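Local coordinates for pesticidial crystal protein CRY2AA (Bacillus thuringiensis serovar kurstaki, PDB 1I5P) that kills dipteran and lepidopteran insect larvae by binding midgut epithelial cells and promoting their colloid-osmotic lysis, at residues K71-E76 with I188-L193; L156-L161 with N182-F187; Q163-G168 with P175-A180. All blocks are in the same frame, centred on the assembly; numbering follows the deposited sequence.

All three contacts lie in the N-terminal helical domain and share helix 170-193, the central helix of the bundle. Along that helix contact 3 comes first, then contact 2, then contact 1. Their centres are spaced about 12 Å from 3 to 2 and about 12 Å from 2 to 1, with about 22 Å between 3 and 1. In sequence they are concentric, 71-76 pairing with the far end of the helix, 156-161 with its middle and 163-168 with its early turns. Contacts 2 and 3 tie together the hairpin of helices 145-160 and 170-193, which in related Cry toxins is thought to enter the membrane; contact 1 fixes the start of helix 74-81 against it.

Contact 1 of 3, residues K71-E76 with I188-L193; sequences KRILSE and IRDVIL
D190 sets its CG anti to the carbonyl carbon and beside the backbone N (chi1 -79°), and this swings the carboxylate across to two successive backbone N-H groups, those of I73 and L74, where helix 74-81 begins. The I73 N to D190 OD1 bond is 2.7 Å long and nearly straight (170° at the hydrogen), although OD1 is met somewhat out of the carboxylate plane. L74 N reaches the syn lone pair of D190 OD2 at 2.8 Å along a more bent path, 146°. Each oxygen also takes a water hydrogen. One water, 2.8 Å from D190 OD1, also donates to K71 O; the other, 2.7 Å from D190 OD2, accepts from R72 NE, 3.0 Å away. Four bonds therefore grip the buried carboxylate. The start of a helix and the nearby R72 would both be expected to stabilise its negative charge.

R189, extended from CG to NE, runs past I73 roughly at a right angle, with its NH1 3.6 Å from I73 CD1. L193 CD1 lies over the centre of the same guanidinium, whose NE and NH2 donate to F262 O and Y264 O. Farther along the helix, K71 CD lies 4.1 Å from L193 CB, and the K71 amine bonds Q265 and a water that also donates to L193 O.

The contact thus joins the last turns of helix 170-193 to the start of helix 74-81. Helix 53-65 packs on I73, while helix 107-135 packs on L74 and supplies D132 as the salt-bridge partner of R72.

Contact 2 of 3, residues L156-L161 with N182-F187; sequences LFLNRL and NMHLSF
The rings of F157 and H184, which meet across the antiparallel hairpin of helices 145-160 and 170-193, lie near parallel, planes at 28° and centroids 4.7 Å apart, but they are slid so far past each other that they barely overlap. Each instead receives an aliphatic carbon from the other residue. H184 CA stands 3.6 Å from the centroid of the F157 ring, only 8° off its normal, and F157 CB covers a face of the imidazole, 3.6 Å from its centroid. These are reciprocal CH-pi contacts. In-plane at the edge of the H184 ring sits F187 CD2, and at the edge of the F187 ring lies the backbone O of H184. The F187 ring meets F157 obliquely, neither stacked nor edge-to-face, which completes an aromatic cluster of the three.

The cluster joins the two arms of the hairpin within the toxin's helix bundle, where their local axes are 10.5 Å apart at closest approach. H184 holds its CG anti to the backbone N (chi1 -169°), which carries the imidazole across the gap and alongside F157. In this buried setting H184 ND1 is hydrogen-bonded to the hydroxyl of Y219 on helix 202-232, a bond that should limit rotation of the ring, and NE2 makes a weak bond to Q154. Y215 of helix 202-232 also meets the imidazole.

L158 approaches from beside F157 and puts CD2 3.7 Å from H184 CE1, while L161 CD1 reaches H184 CB at 4.2 Å. The far end of the F157 ring packs between F187 and M183: CE1 comes within 3.4 Å of F187 CB, and CE2 lies 3.7 Å from M183 CB, with CZ close to M183 O.

Contact 3 of 3, residues Q163-G168 with P175-A180; sequences QFQIQG and PLFAQA
From its CB, the side chain of Q165 reaches out over the ring of F177, across the turn of the helical hairpin where the loop after helix 145-160 leads into helix 170-193. CG stands beside the backbone N (chi1 -52°) and meets F177 CD1 at 3.5 Å. The chain then continues extended (chi2 179°), bringing CD to 3.4 Å from F177 CE1. At the tip, OE1 lies over the ring face, 3.4 Å from F177 CE1 and scarcely farther from CZ, while NE2 keeps a longer distance to CE1. With the planes only 5° apart and OE1 over the face, the amide stacks on the ring, offset toward its CE1 side.

F177 gains further contacts from helix 202-232, where Y219 and Y222 both meet its ring edge-to-face and Y222 touches Q165 as well. At the edge of the F177 ring, near its plane, sits F164 CB, 3.8 Å from F177 CB. The F164 ring reaches the helix surface obliquely, its two ortho carbons meeting residues one turn apart: CD2 lies 3.9 Å from L176 CB, and CD1 is 4.1 Å from A180 CB.

Contact 1 of 3, residues K71-E76 with I188-L193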
ATOM      1  N   LYS A  71     -15.669  -9.142  15.532  1.00 12.27           N
ATOM      2  CA  LYS A  71     -15.258  -9.294  16.920  1.00 13.45           C
ATOM      3  C   LYS A  71     -14.274 -10.443  17.128  1.00 15.09           C
ATOM      4  O   LYS A  71     -13.439 -10.394  18.031  1.00 14.00           O
ATOM      5  CB  LYS A  71     -16.488  -9.537  17.806  1.00 14.30           C
ATOM      6  CG  LYS A  71     -17.475  -8.383  17.876  1.00 13.46           C
ATOM      7  CD  LYS A  71     -16.911  -7.215  18.669  1.00 13.78           C
ATOM      8  CE  LYS A  71     -17.966  -6.131  18.895  1.00 11.41           C
ATOM      9  NZ  LYS A  71     -17.476  -5.078  19.821  1.00 10.33           N
ATOM     10  N   ARG A  72     -14.376 -11.476  16.298  1.00 14.95           N
ATOM     11  CA  ARG A  72     -13.503 -12.631  16.431  1.00 15.65           C
ATOM     12  C   ARG A  72     -12.778 -12.919  15.122  1.00 14.65           C
ATOM     13  O   ARG A  72     -13.401 -13.168  14.084  1.00 14.72           O
ATOM     14  CB  ARG A  72     -14.317 -13.850  16.865  1.00 17.10           C
ATOM     15  CG  ARG A  72     -13.484 -15.023  17.329  1.00 20.02           C
ATOM     16  CD  ARG A  72     -14.369 -16.206  17.702  1.00 20.74           C
ATOM     17  NE  ARG A  72     -13.580 -17.381  18.068  1.00 20.67           N
ATOM     18  CZ  ARG A  72     -14.096 -18.578  18.330  1.00 21.19           C
ATOM     19  NH1 ARG A  72     -15.408 -18.769  18.269  1.00 17.70           N
ATOM     20  NH2 ARG A  72     -13.299 -19.584  18.657  1.00 20.22           N
ATOM     21  N   ILE A  73     -11.453 -12.893  15.187  1.00 14.06           N
ATOM     22  CA  ILE A  73     -10.623 -13.111  14.012  1.00 14.43           C
ATOM     23  C   ILE A  73      -9.952 -14.479  13.923  1.00 13.01           C
ATOM     24  O   ILE A  73     -10.004 -15.133  12.884  1.00 13.76           O
ATOM     25  CB  ILE A  73      -9.493 -12.047  13.939  1.00 11.86           C
ATOM     26  CG1 ILE A  73     -10.083 -10.645  13.795  1.00 15.23           C
ATOM     27  CG2 ILE A  73      -8.568 -12.349  12.766  1.00 10.33           C
ATOM     28  CD1 ILE A  73      -9.041  -9.529  13.922  1.00 13.19           C
ATOM     29  N   LEU A  74      -9.320 -14.898  15.016  1.00 16.24           N
ATOM     30  CA  LEU A  74      -8.556 -16.144  15.041  1.00 16.37           C
ATOM     31  C   LEU A  74      -9.155 -17.402  14.418  1.00 15.86           C
ATOM     32  O   LEU A  74      -8.462 -18.117  13.698  1.00 14.81           O
ATOM     33  CB  LEU A  74      -8.102 -16.461  16.469  1.00 16.35           C
ATOM     34  CG  LEU A  74      -6.899 -17.419  16.516  1.00 18.65           C
ATOM     35  CD1 LEU A  74      -5.688 -16.730  15.881  1.00 14.92           C
ATOM     36  CD2 LEU A  74      -6.591 -17.831  17.948  1.00 15.51           C
ATOM     37  N   SER A  75     -10.426 -17.684  14.681  1.00 17.12           N
ATOM     38  CA  SER A  75     -11.029 -18.892  14.120  1.00 19.97           C
ATOM     39  C   SER A  75     -11.077 -18.894  12.594  1.00 19.16           C
ATOM     40  O   SER A  75     -10.684 -19.872  11.961  1.00 19.89           O
ATOM     41  CB  SER A  75     -12.436 -19.103  14.674  1.00 20.09           C
ATOM     42  OG  SER A  75     -12.955 -20.327  14.196  1.00 22.67           O
ATOM     43  N   GLU A  76     -11.557 -17.809  11.999  1.00 17.87           N
ATOM     44  CA  GLU A  76     -11.628 -17.744  10.548  1.00 16.64           C
ATOM     45  C   GLU A  76     -10.238 -17.580   9.949  1.00 15.04           C
ATOM     46  O   GLU A  76      -9.948 -18.128   8.889  1.00 15.95           O
ATOM     47  CB  GLU A  76     -12.555 -16.604  10.115  1.00 17.77           C
ATOM     48  CG  GLU A  76     -14.024 -16.903  10.401  1.00 21.48           C
ATOM     49  CD  GLU A  76     -14.935 -15.703  10.216  1.00 24.08           C
ATOM     50  OE1 GLU A  76     -16.137 -15.816  10.536  1.00 28.58           O
ATOM     51  OE2 GLU A  76     -14.456 -14.650   9.754  1.00 25.36           O
ATOM     52  N   ILE A 188      -4.945 -11.987  20.695  1.00 12.90           N
ATOM     53  CA  ILE A 188      -5.023 -10.995  21.757  1.00 13.74           C
ATOM     54  C   ILE A 188      -6.250 -10.099  21.582  1.00 14.12           C
ATOM     55  O   ILE A 188      -6.988  -9.850  22.533  1.00 13.17           O
ATOM     56  CB  ILE A 188      -3.738 -10.141  21.786  1.00 13.99           C
ATOM     57  CG1 ILE A 188      -2.556 -11.029  22.196  1.00 13.95           C
ATOM     58  CG2 ILE A 188      -3.905  -8.953  22.740  1.00 12.09           C
ATOM     59  CD1 ILE A 188      -1.183 -10.391  21.995  1.00 15.20           C
ATOM     60  N   ARG A 189      -6.473  -9.634  20.358  1.00 14.39           N
ATOM     61  CA  ARG A 189      -7.620  -8.785  20.073  1.00 16.11           C
ATOM     62  C   ARG A 189      -8.915  -9.545  20.356  1.00 15.78           C
ATOM     63  O   ARG A 189      -9.881  -8.970  20.851  1.00 16.05           O
ATOM     64  CB  ARG A 189      -7.599  -8.332  18.607  1.00 15.02           C
ATOM     65  CG  ARG A 189      -8.634  -7.263  18.260  1.00 14.07           C
ATOM     66  CD  ARG A 189      -8.626  -6.978  16.768  1.00  9.97           C
ATOM     67  NE  ARG A 189      -9.420  -5.805  16.396  1.00 12.26           N
ATOM     68  CZ  ARG A 189     -10.587  -5.858  15.764  1.00 12.40           C
ATOM     69  NH1 ARG A 189     -11.116  -7.029  15.435  1.00  9.75           N
ATOM     70  NH2 ARG A 189     -11.214  -4.738  15.433  1.00 14.42           N
ATOM     71  N   ASP A 190      -8.933 -10.837  20.040  1.00 16.76           N
ATOM     72  CA  ASP A 190     -10.122 -11.655  20.274  1.00 15.61           C
ATOM     73  C   ASP A 190     -10.464 -11.698  21.760  1.00 16.95           C
ATOM     74  O   ASP A 190     -11.626 -11.544  22.138  1.00 15.75           O
ATOM     75  CB  ASP A 190      -9.910 -13.083  19.759  1.00 14.26           C
ATOM     76  CG  ASP A 190     -10.083 -13.198  18.248  1.00 14.36           C
ATOM     77  OD1 ASP A 190     -10.475 -12.202  17.605  1.00 14.12           O
ATOM     78  OD2 ASP A 190      -9.835 -14.296  17.704  1.00 12.84           O
ATOM     79  N   VAL A 191      -9.456 -11.907  22.602  1.00 16.29           N
ATOM     80  CA  VAL A 191      -9.682 -11.963  24.042  1.00 15.07           C
ATOM     81  C   VAL A 191     -10.328 -10.668  24.519  1.00 16.29           C
ATOM     82  O   VAL A 191     -11.271 -10.684  25.311  1.00 12.68           O
ATOM     83  CB  VAL A 191      -8.355 -12.163  24.810  1.00 16.81           C
ATOM     84  CG1 VAL A 191      -8.593 -12.025  26.313  1.00 16.83           C
ATOM     85  CG2 VAL A 191      -7.769 -13.530  24.486  1.00 12.37           C
ATOM     86  N   ILE A 192      -9.818  -9.549  24.015  1.00 16.27           N
ATOM     87  CA  ILE A 192     -10.322  -8.230  24.381  1.00 15.02           C
ATOM     88  C   ILE A 192     -11.777  -7.996  23.970  1.00 16.65           C
ATOM     89  O   ILE A 192     -12.622  -7.655  24.805  1.00 15.95           O
ATOM     90  CB  ILE A 192      -9.462  -7.116  23.740  1.00 14.43           C
ATOM     91  CG1 ILE A 192      -8.026  -7.195  24.280  1.00 13.89           C
ATOM     92  CG2 ILE A 192     -10.084  -5.750  24.014  1.00 10.18           C
ATOM     93  CD1 ILE A 192      -7.049  -6.273  23.583  1.00 14.23           C
ATOM     94  N   LEU A 193     -12.063  -8.178  22.682  1.00 15.42           N
ATOM     95  CA  LEU A 193     -13.401  -7.941  22.146  1.00 17.13           C
ATOM     96  C   LEU A 193     -14.469  -8.961  22.532  1.00 16.58           C
ATOM     97  O   LEU A 193     -15.663  -8.709  22.371  1.00 17.03           O
ATOM     98  CB  LEU A 193     -13.329  -7.814  20.620  1.00 14.56           C
ATOM     99  CG  LEU A 193     -12.485  -6.632  20.115  1.00 17.47           C
ATOM    100  CD1 LEU A 193     -12.424  -6.633  18.593  1.00 13.99           C
ATOM    101  CD2 LEU A 193     -13.082  -5.322  20.633  1.00 18.57           C
TER
HETATM  102  O   HOH W   1     -16.734  -6.464  22.239  1.00 14.75           O
HETATM  103  O   HOH W   2     -10.970  -9.480  17.333  1.00 15.23           O
HETATM  104  O   HOH W   3     -10.678 -16.661  18.620  1.00 27.89           O

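Contact 2 of 3, residues L156-L161 with N182-F187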
ATOM      1  N   LEU A 156       1.952 -20.456  24.484  1.00 19.21           N
ATOM      2  CA  LEU A 156       2.348 -21.239  23.323  1.00 19.73           C
ATOM      3  C   LEU A 156       2.767 -20.320  22.175  1.00 20.75           C
ATOM      4  O   LEU A 156       3.688 -20.638  21.427  1.00 21.00           O
ATOM      5  CB  LEU A 156       1.203 -22.163  22.889  1.00 20.14           C
ATOM      6  CG  LEU A 156       0.996 -23.364  23.820  1.00 21.56           C
ATOM      7  CD1 LEU A 156      -0.280 -24.099  23.459  1.00 18.46           C
ATOM      8  CD2 LEU A 156       2.205 -24.296  23.723  1.00 17.92           C
ATOM      9  N   PHE A 157       2.094 -19.180  22.041  1.00 20.21           N
ATOM     10  CA  PHE A 157       2.432 -18.221  20.992  1.00 20.30           C
ATOM     11  C   PHE A 157       3.839 -17.673  21.246  1.00 19.94           C
ATOM     12  O   PHE A 157       4.648 -17.541  20.325  1.00 19.14           O
ATOM     13  CB  PHE A 157       1.430 -17.061  20.983  1.00 16.81           C
ATOM     14  CG  PHE A 157       0.288 -17.244  20.020  1.00 15.44           C
ATOM     15  CD1 PHE A 157      -1.027 -17.046  20.435  1.00 15.55           C
ATOM     16  CD2 PHE A 157       0.526 -17.567  18.686  1.00 13.77           C
ATOM     17  CE1 PHE A 157      -2.092 -17.161  19.539  1.00 14.79           C
ATOM     18  CE2 PHE A 157      -0.528 -17.685  17.780  1.00 14.57           C
ATOM     19  CZ  PHE A 157      -1.841 -17.478  18.207  1.00 13.87           C
ATOM     20  N   LEU A 158       4.112 -17.351  22.506  1.00 18.51           N
ATOM     21  CA  LEU A 158       5.403 -16.816  22.910  1.00 19.21           C
ATOM     22  C   LEU A 158       6.537 -17.817  22.694  1.00 19.14           C
ATOM     23  O   LEU A 158       7.673 -17.425  22.436  1.00 17.04           O
ATOM     24  CB  LEU A 158       5.356 -16.402  24.382  1.00 18.75           C
ATOM     25  CG  LEU A 158       4.373 -15.286  24.743  1.00 16.93           C
ATOM     26  CD1 LEU A 158       4.447 -15.004  26.240  1.00 16.24           C
ATOM     27  CD2 LEU A 158       4.710 -14.033  23.946  1.00 15.67           C
ATOM     28  N   ASN A 159       6.226 -19.107  22.798  1.00 20.44           N
ATOM     29  CA  ASN A 159       7.234 -20.146  22.611  1.00 22.25           C
ATOM     30  C   ASN A 159       7.515 -20.437  21.147  1.00 22.42           C
ATOM     31  O   ASN A 159       8.621 -20.839  20.793  1.00 23.19           O
ATOM     32  CB  ASN A 159       6.802 -21.455  23.271  1.00 22.61           C
ATOM     33  CG  ASN A 159       6.744 -21.361  24.777  1.00 22.58           C
ATOM     34  OD1 ASN A 159       7.166 -20.368  25.367  1.00 22.72           O
ATOM     35  ND2 ASN A 159       6.228 -22.407  25.410  1.00 23.94           N
ATOM     36  N   ARG A 160       6.519 -20.236  20.295  1.00 21.15           N
ATOM     37  CA  ARG A 160       6.695 -20.535  18.884  1.00 19.14           C
ATOM     38  C   ARG A 160       7.176 -19.408  17.970  1.00 18.43           C
ATOM     39  O   ARG A 160       8.038 -19.630  17.126  1.00 17.62           O
ATOM     40  CB  ARG A 160       5.403 -21.136  18.330  1.00 19.19           C
ATOM     41  CG  ARG A 160       4.960 -22.398  19.060  1.00 21.28           C
ATOM     42  CD  ARG A 160       4.004 -23.213  18.213  1.00 21.42           C
ATOM     43  NE  ARG A 160       3.441 -24.350  18.939  1.00 22.72           N
ATOM     44  CZ  ARG A 160       4.043 -25.525  19.103  1.00 24.80           C
ATOM     45  NH1 ARG A 160       5.245 -25.743  18.591  1.00 20.57           N
ATOM     46  NH2 ARG A 160       3.434 -26.488  19.776  1.00 24.01           N
ATOM     47  N   LEU A 161       6.635 -18.205  18.133  1.00 16.08           N
ATOM     48  CA  LEU A 161       7.024 -17.090  17.267  1.00 17.32           C
ATOM     49  C   LEU A 161       8.535 -16.898  17.081  1.00 16.07           C
ATOM     50  O   LEU A 161       9.003 -16.715  15.954  1.00 16.49           O
ATOM     51  CB  LEU A 161       6.393 -15.781  17.761  1.00 15.59           C
ATOM     52  CG  LEU A 161       4.861 -15.598  17.757  1.00 18.93           C
ATOM     53  CD1 LEU A 161       4.522 -14.332  16.995  1.00 14.64           C
ATOM     54  CD2 LEU A 161       4.143 -16.796  17.133  1.00 18.49           C
ATOM     55  N   ASN A 182       0.423 -12.304  12.958  1.00 15.49           N
ATOM     56  CA  ASN A 182      -0.988 -12.059  12.669  1.00 15.91           C
ATOM     57  C   ASN A 182      -1.845 -12.897  13.605  1.00 14.47           C
ATOM     58  O   ASN A 182      -2.826 -12.421  14.171  1.00 11.87           O
ATOM     59  CB  ASN A 182      -1.341 -12.455  11.231  1.00 19.50           C
ATOM     60  CG  ASN A 182      -1.056 -11.360  10.228  1.00 21.23           C
ATOM     61  OD1 ASN A 182      -0.883 -10.201  10.590  1.00 22.07           O
ATOM     62  ND2 ASN A 182      -1.036 -11.722   8.948  1.00 22.30           N
ATOM     63  N   MET A 183      -1.461 -14.158  13.758  1.00 12.98           N
ATOM     64  CA  MET A 183      -2.198 -15.079  14.605  1.00 14.24           C
ATOM     65  C   MET A 183      -2.189 -14.679  16.076  1.00 12.64           C
ATOM     66  O   MET A 183      -3.228 -14.689  16.731  1.00 14.22           O
ATOM     67  CB  MET A 183      -1.641 -16.495  14.437  1.00 14.12           C
ATOM     68  CG  MET A 183      -1.810 -17.050  13.025  1.00 17.36           C
ATOM     69  SD  MET A 183      -0.869 -18.565  12.753  1.00 23.52           S
ATOM     70  CE  MET A 183      -0.183 -18.288  11.124  1.00 21.59           C
ATOM     71  N   HIS A 184      -1.020 -14.320  16.593  1.00 12.56           N
ATOM     72  CA  HIS A 184      -0.908 -13.927  17.994  1.00 13.39           C
ATOM     73  C   HIS A 184      -1.663 -12.632  18.305  1.00 12.82           C
ATOM     74  O   HIS A 184      -2.405 -12.559  19.290  1.00  9.48           O
ATOM     75  CB  HIS A 184       0.565 -13.760  18.389  1.00 15.63           C
ATOM     76  CG  HIS A 184       0.781 -13.621  19.866  1.00 17.83           C
ATOM     77  ND1 HIS A 184       1.958 -13.142  20.404  1.00 17.54           N
ATOM     78  CD2 HIS A 184      -0.028 -13.894  20.917  1.00 17.49           C
ATOM     79  CE1 HIS A 184       1.861 -13.123  21.720  1.00 18.23           C
ATOM     80  NE2 HIS A 184       0.667 -13.574  22.060  1.00 17.75           N
ATOM     81  N   LEU A 185      -1.471 -11.612  17.471  1.00 10.87           N
ATOM     82  CA  LEU A 185      -2.131 -10.330  17.690  1.00 11.84           C
ATOM     83  C   LEU A 185      -3.640 -10.440  17.517  1.00 12.56           C
ATOM     84  O   LEU A 185      -4.398  -9.775  18.230  1.00 11.86           O
ATOM     85  CB  LEU A 185      -1.558  -9.269  16.746  1.00 11.46           C
ATOM     86  CG  LEU A 185      -0.123  -8.828  17.064  1.00 14.02           C
ATOM     87  CD1 LEU A 185       0.357  -7.814  16.030  1.00 12.89           C
ATOM     88  CD2 LEU A 185      -0.070  -8.223  18.463  1.00 12.95           C
ATOM     89  N   SER A 186      -4.067 -11.284  16.579  1.00 11.50           N
ATOM     90  CA  SER A 186      -5.490 -11.497  16.332  1.00 13.24           C
ATOM     91  C   SER A 186      -6.090 -12.163  17.568  1.00 14.13           C
ATOM     92  O   SER A 186      -7.212 -11.849  17.981  1.00 13.37           O
ATOM     93  CB  SER A 186      -5.694 -12.398  15.113  1.00  8.96           C
ATOM     94  OG  SER A 186      -5.267 -11.752  13.919  1.00 16.12           O
ATOM     95  N   PHE A 187      -5.321 -13.094  18.134  1.00 13.84           N
ATOM     96  CA  PHE A 187      -5.696 -13.839  19.332  1.00 14.45           C
ATOM     97  C   PHE A 187      -5.915 -12.869  20.489  1.00 13.31           C
ATOM     98  O   PHE A 187      -6.934 -12.917  21.177  1.00 14.86           O
ATOM     99  CB  PHE A 187      -4.578 -14.837  19.682  1.00 15.28           C
ATOM    100  CG  PHE A 187      -4.585 -15.293  21.119  1.00 16.05           C
ATOM    101  CD1 PHE A 187      -5.546 -16.192  21.577  1.00 17.27           C
ATOM    102  CD2 PHE A 187      -3.634 -14.811  22.019  1.00 14.22           C
ATOM    103  CE1 PHE A 187      -5.563 -16.609  22.909  1.00 14.16           C
ATOM    104  CE2 PHE A 187      -3.644 -15.226  23.357  1.00 15.70           C
ATOM    105  CZ  PHE A 187      -4.614 -16.126  23.799  1.00 13.93           C
TER

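Contact 3 of 3, residues Q163-G168 with P175-A180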
ATOM      1  N   GLN A 163      10.817 -18.843  16.824  1.00 15.77           N
ATOM      2  CA  GLN A 163      11.382 -19.786  15.874  1.00 17.06           C
ATOM      3  C   GLN A 163      11.287 -19.310  14.433  1.00 18.37           C
ATOM      4  O   GLN A 163      11.816 -19.952  13.529  1.00 17.47           O
ATOM      5  CB  GLN A 163      10.705 -21.141  16.028  1.00 19.67           C
ATOM      6  CG  GLN A 163      10.980 -21.769  17.379  1.00 20.98           C
ATOM      7  CD  GLN A 163      12.464 -21.784  17.706  1.00 23.79           C
ATOM      8  OE1 GLN A 163      13.261 -22.407  17.002  1.00 23.06           O
ATOM      9  NE2 GLN A 163      12.841 -21.093  18.778  1.00 23.34           N
ATOM     10  N   PHE A 164      10.606 -18.191  14.212  1.00 16.23           N
ATOM     11  CA  PHE A 164      10.496 -17.649  12.864  1.00 18.27           C
ATOM     12  C   PHE A 164      11.356 -16.399  12.782  1.00 17.85           C
ATOM     13  O   PHE A 164      11.215 -15.594  11.862  1.00 15.89           O
ATOM     14  CB  PHE A 164       9.040 -17.310  12.519  1.00 16.75           C
ATOM     15  CG  PHE A 164       8.129 -18.503  12.528  1.00 18.20           C
ATOM     16  CD1 PHE A 164       7.298 -18.745  13.611  1.00 16.95           C
ATOM     17  CD2 PHE A 164       8.143 -19.413  11.478  1.00 19.04           C
ATOM     18  CE1 PHE A 164       6.490 -19.879  13.654  1.00 18.38           C
ATOM     19  CE2 PHE A 164       7.339 -20.556  11.509  1.00 19.43           C
ATOM     20  CZ  PHE A 164       6.514 -20.786  12.603  1.00 18.54           C
ATOM     21  N   GLN A 165      12.255 -16.250  13.752  1.00 18.53           N
ATOM     22  CA  GLN A 165      13.146 -15.098  13.803  1.00 18.56           C
ATOM     23  C   GLN A 165      14.600 -15.534  13.962  1.00 18.16           C
ATOM     24  O   GLN A 165      15.425 -14.803  14.508  1.00 18.95           O
ATOM     25  CB  GLN A 165      12.758 -14.191  14.967  1.00 18.68           C
ATOM     26  CG  GLN A 165      11.292 -13.797  14.997  1.00 20.37           C
ATOM     27  CD  GLN A 165      10.978 -12.911  16.184  1.00 20.52           C
ATOM     28  OE1 GLN A 165      10.830 -11.696  16.049  1.00 23.96           O
ATOM     29  NE2 GLN A 165      10.889 -13.514  17.360  1.00 19.41           N
ATOM     30  N   ILE A 166      14.907 -16.728  13.470  1.00 19.84           N
ATOM     31  CA  ILE A 166      16.248 -17.293  13.559  1.00 18.31           C
ATOM     32  C   ILE A 166      17.317 -16.418  12.916  1.00 19.63           C
ATOM     33  O   ILE A 166      17.235 -16.076  11.726  1.00 15.05           O
ATOM     34  CB  ILE A 166      16.298 -18.694  12.904  1.00 18.70           C
ATOM     35  CG1 ILE A 166      15.205 -19.584  13.507  1.00 16.91           C
ATOM     36  CG2 ILE A 166      17.675 -19.324  13.115  1.00 17.07           C
ATOM     37  CD1 ILE A 166      15.304 -19.751  15.009  1.00 15.58           C
ATOM     38  N   GLN A 167      18.321 -16.062  13.713  1.00 19.96           N
ATOM     39  CA  GLN A 167      19.421 -15.241  13.238  1.00 22.29           C
ATOM     40  C   GLN A 167      20.028 -15.937  12.028  1.00 21.95           C
ATOM     41  O   GLN A 167      20.205 -17.156  12.027  1.00 23.48           O
ATOM     42  CB  GLN A 167      20.471 -15.077  14.338  1.00 27.49           C
ATOM     43  CG  GLN A 167      20.802 -13.627  14.643  1.00 35.06           C
ATOM     44  CD  GLN A 167      20.626 -13.289  16.116  1.00 40.97           C
ATOM     45  OE1 GLN A 167      21.600 -13.201  16.866  1.00 41.94           O
ATOM     46  NE2 GLN A 167      19.378 -13.104  16.536  1.00 42.92           N
ATOM     47  N   GLY A 168      20.343 -15.156  11.000  1.00 20.79           N
ATOM     48  CA  GLY A 168      20.903 -15.720   9.788  1.00 18.23           C
ATOM     49  C   GLY A 168      19.838 -15.875   8.715  1.00 18.44           C
ATOM     50  O   GLY A 168      20.140 -15.887   7.522  1.00 17.86           O
ATOM     51  N   PRO A 175       8.224 -13.320   6.130  1.00  7.93           N
ATOM     52  CA  PRO A 175       6.836 -13.540   5.710  1.00 12.21           C
ATOM     53  C   PRO A 175       6.142 -14.496   6.675  1.00 12.82           C
ATOM     54  O   PRO A 175       5.023 -14.252   7.102  1.00 13.92           O
ATOM     55  CB  PRO A 175       6.990 -14.117   4.303  1.00  9.70           C
ATOM     56  CG  PRO A 175       8.211 -13.416   3.810  1.00 11.23           C
ATOM     57  CD  PRO A 175       9.143 -13.554   5.003  1.00  9.01           C
ATOM     58  N   LEU A 176       6.821 -15.577   7.035  1.00 13.85           N
ATOM     59  CA  LEU A 176       6.243 -16.548   7.965  1.00 13.77           C
ATOM     60  C   LEU A 176       6.020 -15.911   9.330  1.00 14.36           C
ATOM     61  O   LEU A 176       4.972 -16.098   9.945  1.00 15.73           O
ATOM     62  CB  LEU A 176       7.158 -17.768   8.110  1.00 12.10           C
ATOM     63  CG  LEU A 176       7.304 -18.729   6.925  1.00 13.73           C
ATOM     64  CD1 LEU A 176       8.030 -19.989   7.393  1.00 11.63           C
ATOM     65  CD2 LEU A 176       5.931 -19.104   6.370  1.00 14.03           C
ATOM     66  N   PHE A 177       7.003 -15.156   9.807  1.00 13.51           N
ATOM     67  CA  PHE A 177       6.860 -14.512  11.104  1.00 13.31           C
ATOM     68  C   PHE A 177       5.669 -13.558  11.093  1.00 11.53           C
ATOM     69  O   PHE A 177       4.920 -13.471  12.064  1.00 13.19           O
ATOM     70  CB  PHE A 177       8.129 -13.743  11.488  1.00 11.56           C
ATOM     71  CG  PHE A 177       7.964 -12.912  12.732  1.00 13.44           C
ATOM     72  CD1 PHE A 177       7.981 -13.508  13.990  1.00 13.48           C
ATOM     73  CD2 PHE A 177       7.690 -11.550  12.639  1.00 14.88           C
ATOM     74  CE1 PHE A 177       7.722 -12.763  15.136  1.00 14.43           C
ATOM     75  CE2 PHE A 177       7.429 -10.795  13.778  1.00 14.49           C
ATOM     76  CZ  PHE A 177       7.443 -11.405  15.031  1.00 13.51           C
ATOM     77  N   ALA A 178       5.493 -12.844   9.987  1.00 11.55           N
ATOM     78  CA  ALA A 178       4.380 -11.909   9.866  1.00 12.06           C
ATOM     79  C   ALA A 178       3.060 -12.655  10.001  1.00 11.98           C
ATOM     80  O   ALA A 178       2.156 -12.203  10.699  1.00 12.77           O
ATOM     81  CB  ALA A 178       4.438 -11.195   8.528  1.00 12.32           C
ATOM     82  N   GLN A 179       2.949 -13.798   9.328  1.00 11.93           N
ATOM     83  CA  GLN A 179       1.728 -14.591   9.415  1.00 12.03           C
ATOM     84  C   GLN A 179       1.506 -15.045  10.861  1.00 13.36           C
ATOM     85  O   GLN A 179       0.384 -15.004  11.360  1.00 14.53           O
ATOM     86  CB  GLN A 179       1.805 -15.816   8.498  1.00 12.20           C
ATOM     87  CG  GLN A 179       1.695 -15.522   7.002  1.00 10.49           C
ATOM     88  CD  GLN A 179       0.409 -14.800   6.630  1.00 15.64           C
ATOM     89  OE1 GLN A 179      -0.604 -14.914   7.322  1.00 13.25           O
ATOM     90  NE2 GLN A 179       0.441 -14.058   5.523  1.00 13.63           N
ATOM     91  N   ALA A 180       2.577 -15.468  11.530  1.00 14.42           N
ATOM     92  CA  ALA A 180       2.474 -15.924  12.915  1.00 14.13           C
ATOM     93  C   ALA A 180       2.128 -14.757  13.840  1.00 15.40           C
ATOM     94  O   ALA A 180       1.372 -14.914  14.799  1.00 14.80           O
ATOM     95  CB  ALA A 180       3.783 -16.576  13.357  1.00 13.85           C
TER